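Local coordinates for hypothetical protein (Bacteroides caccae, PDB 4M8R), which is of unknown function but joins an immunoglobulin-like N-terminal domain to a second domain related to beta-propellers of the WD40 type, at residues A[88-93]-A[104-109]. Residues are numbered along the deposited sequence; the frame is centred on the assembly and turned at random.
With PO4 (phosphate ion), chain D.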
loop_
_atom_site.group_PDB
_atom_site.type_symbol
_atom_site.label_atom_id
_atom_site.label_comp_id
_atom_site.label_asym_id
_atom_site.label_seq_id
_atom_site.Cartn_x
_atom_site.Cartn_y
_atom_site.Cartn_z
ATOM N N SER A 88 19.642 2.391 16.555
ATOM C CA SER A 88 19.252 3.793 16.520
ATOM C C SER A 88 20.151 4.691 17.342
ATOM O O SER A 88 20.635 4.302 18.405
ATOM C CB SER A 88 17.837 3.940 17.071
ATOM O OG SER A 88 16.895 3.310 16.232
ATOM N N ARG A 89 20.347 5.902 16.842
ATOM C CA ARG A 89 20.781 7.020 17.665
ATOM C C ARG A 89 19.572 7.444 18.498
ATOM O O ARG A 89 18.541 7.845 17.943
ATOM C CB ARG A 89 21.248 8.187 16.789
ATOM C CG ARG A 89 21.324 9.541 17.482
ATOM C CD ARG A 89 21.689 10.622 16.477
ATOM N NE ARG A 89 21.813 11.958 17.070
ATOM C CZ ARG A 89 20.827 12.851 17.173
ATOM N NH1 ARG A 89 19.599 12.585 16.736
ATOM N NH2 ARG A 89 21.078 14.033 17.722
ATOM N N VAL A 90 19.701 7.344 19.818
ATOM C CA VAL A 90 18.609 7.678 20.726
ATOM C C VAL A 90 18.982 8.908 21.538
ATOM O O VAL A 90 19.991 8.898 22.246
ATOM C CB VAL A 90 18.302 6.520 21.689
ATOM C CG1 VAL A 90 17.164 6.888 22.633
ATOM C CG2 VAL A 90 17.956 5.265 20.902
ATOM N N GLU A 91 18.172 9.958 21.433
ATOM C CA GLU A 91 18.342 11.131 22.272
ATOM C C GLU A 91 17.338 11.059 23.412
ATOM O O GLU A 91 16.156 10.776 23.190
ATOM C CB GLU A 91 18.152 12.418 21.477
ATOM C CG GLU A 91 18.507 13.666 22.276
ATOM C CD GLU A 91 18.747 14.892 21.416
ATOM O OE1 GLU A 91 18.431 14.866 20.203
ATOM O OE2 GLU A 91 19.247 15.897 21.968
ATOM N N ILE A 92 17.831 11.311 24.625
ATOM C CA ILE A 92 17.066 11.140 25.853
ATOM C C ILE A 92 16.723 12.506 26.435
ATOM O O ILE A 92 17.613 13.315 26.699
ATOM C CB ILE A 92 17.874 10.316 26.872
ATOM C CG1 ILE A 92 18.222 8.952 26.275
ATOM C CG2 ILE A 92 17.099 10.126 28.168
ATOM C CD1 ILE A 92 19.241 8.172 27.072
ATOM N N PHE A 93 15.427 12.750 26.630
ATOM C CA PHE A 93 14.928 14.043 27.092
ATOM C C PHE A 93 14.234 13.937 28.442
ATOM O O PHE A 93 13.442 13.024 28.666
ATOM C CB PHE A 93 13.908 14.600 26.095
ATOM C CG PHE A 93 14.471 14.894 24.740
ATOM C CD1 PHE A 93 15.032 16.131 24.462
ATOM C CD2 PHE A 93 14.419 13.944 23.732
ATOM C CE1 PHE A 93 15.542 16.409 23.209
ATOM C CE2 PHE A 93 14.929 14.215 22.474
ATOM C CZ PHE A 93 15.491 15.448 22.213
ATOM N N GLY A 104 21.157 13.667 26.967
ATOM C CA GLY A 104 22.259 13.026 26.262
ATOM C C GLY A 104 21.799 12.060 25.191
ATOM O O GLY A 104 20.601 11.919 24.941
ATOM N N LYS A 105 22.762 11.384 24.574
ATOM C CA LYS A 105 22.492 10.465 23.479
ATOM C C LYS A 105 23.170 9.133 23.718
ATOM O O LYS A 105 24.218 9.066 24.356
ATOM C CB LYS A 105 23.016 11.045 22.175
ATOM C CG LYS A 105 22.486 12.432 21.861
ATOM C CD LYS A 105 23.135 13.004 20.613
ATOM C CE LYS A 105 24.607 13.304 20.833
ATOM N NZ LYS A 105 25.207 13.995 19.662
ATOM N N VAL A 106 22.560 8.074 23.205
ATOM C CA VAL A 106 23.169 6.756 23.217
ATOM C C VAL A 106 22.928 6.090 21.884
ATOM O O VAL A 106 22.047 6.495 21.132
ATOM C CB VAL A 106 22.611 5.855 24.338
ATOM C CG1 VAL A 106 22.951 6.431 25.701
ATOM C CG2 VAL A 106 21.107 5.663 24.205
ATOM N N LEU A 107 23.739 5.085 21.585
ATOM C CA LEU A 107 23.526 4.243 20.423
ATOM C C LEU A 107 22.884 2.960 20.928
ATOM O O LEU A 107 23.469 2.244 21.748
ATOM C CB LEU A 107 24.851 3.957 19.721
ATOM C CG LEU A 107 24.798 3.100 18.451
ATOM C CD1 LEU A 107 23.858 3.696 17.415
ATOM C CD2 LEU A 107 26.194 2.944 17.866
ATOM N N LEU A 108 21.670 2.687 20.465
ATOM C CA LEU A 108 20.907 1.526 20.917
ATOM C C LEU A 108 21.009 0.421 19.877
ATOM O O LEU A 108 20.631 0.618 18.724
ATOM C CB LEU A 108 19.440 1.911 21.129
ATOM C CG LEU A 108 18.498 0.832 21.667
ATOM C CD1 LEU A 108 18.933 0.355 23.043
ATOM C CD2 LEU A 108 17.081 1.367 21.713
ATOM N N ALA A 109 21.510 -0.739 20.284
ATOM C CA ALA A 109 21.669 -1.866 19.369
ATOM C C ALA A 109 20.307 -2.351 18.891
ATOM O O ALA A 109 19.299 -2.102 19.539
ATOM C CB ALA A 109 22.427 -2.997 20.043
HETATM P P PO4 D . 23.670 16.667 18.312
HETATM O O1 PO4 D . 22.397 17.103 18.998
HETATM O O2 PO4 D . 23.556 15.249 17.804
HETATM O O3 PO4 D . 23.979 17.567 17.141
HETATM O O4 PO4 D . 24.774 16.736 19.334
#
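Arg89 and Lys105 reach out from neighbouring strands to hold the same phosphate oxygen: Arg89 NH2 donates to phosphate O2 at 2.8 Å, and Lys105 NZ meets O2 at 2.8 Å while also bonding O4. O2 meets the guanidinium at its edge, near its plane. Arg89 gets there with an extended chain, CG anti to the backbone N (chi1 162°), whereas Lys105 bends at its third torsion (chi3 -68°), which turns CE and NZ toward the phosphate. Lys105 CD passes 3.7 Å from Arg89 NH2. Glu91, on the same face, forms a long salt bridge through OE1 to Arg89 NH2, and its OE2 is hydrogen-bonded to Ser102. Arg213 and Asn238 of the second subunit also hydrogen-bond the phosphate. An alanine in place of Lys105 would remove both NZ bonds and would probably leave the phosphate more loosely held on this side.

Beneath these side chains runs the antiparallel ladder of the hairpin 88-96/99-108. Ser88 and Leu108 bond mutually, as do Val90 and Val106, with Val90 N to Val106 O at 2.8 Å; Ile92 N then reaches Gly104 O at 2.9 Å. On the opposite face, Val90 CG2 lies 3.7 Å from Leu108 CB and Val90 CB 3.9 Å from Val106 CG2, while Phe46, Phe48 and Met81 extend this apolar layer.

The hairpin of the Ig-like domain therefore has two chemistries, one face largely apolar and buried, the other carrying the charges and turned toward a neighbouring subunit, where the phosphate, probably from the crystallisation liquor, likely offsets the two nearby positive charges.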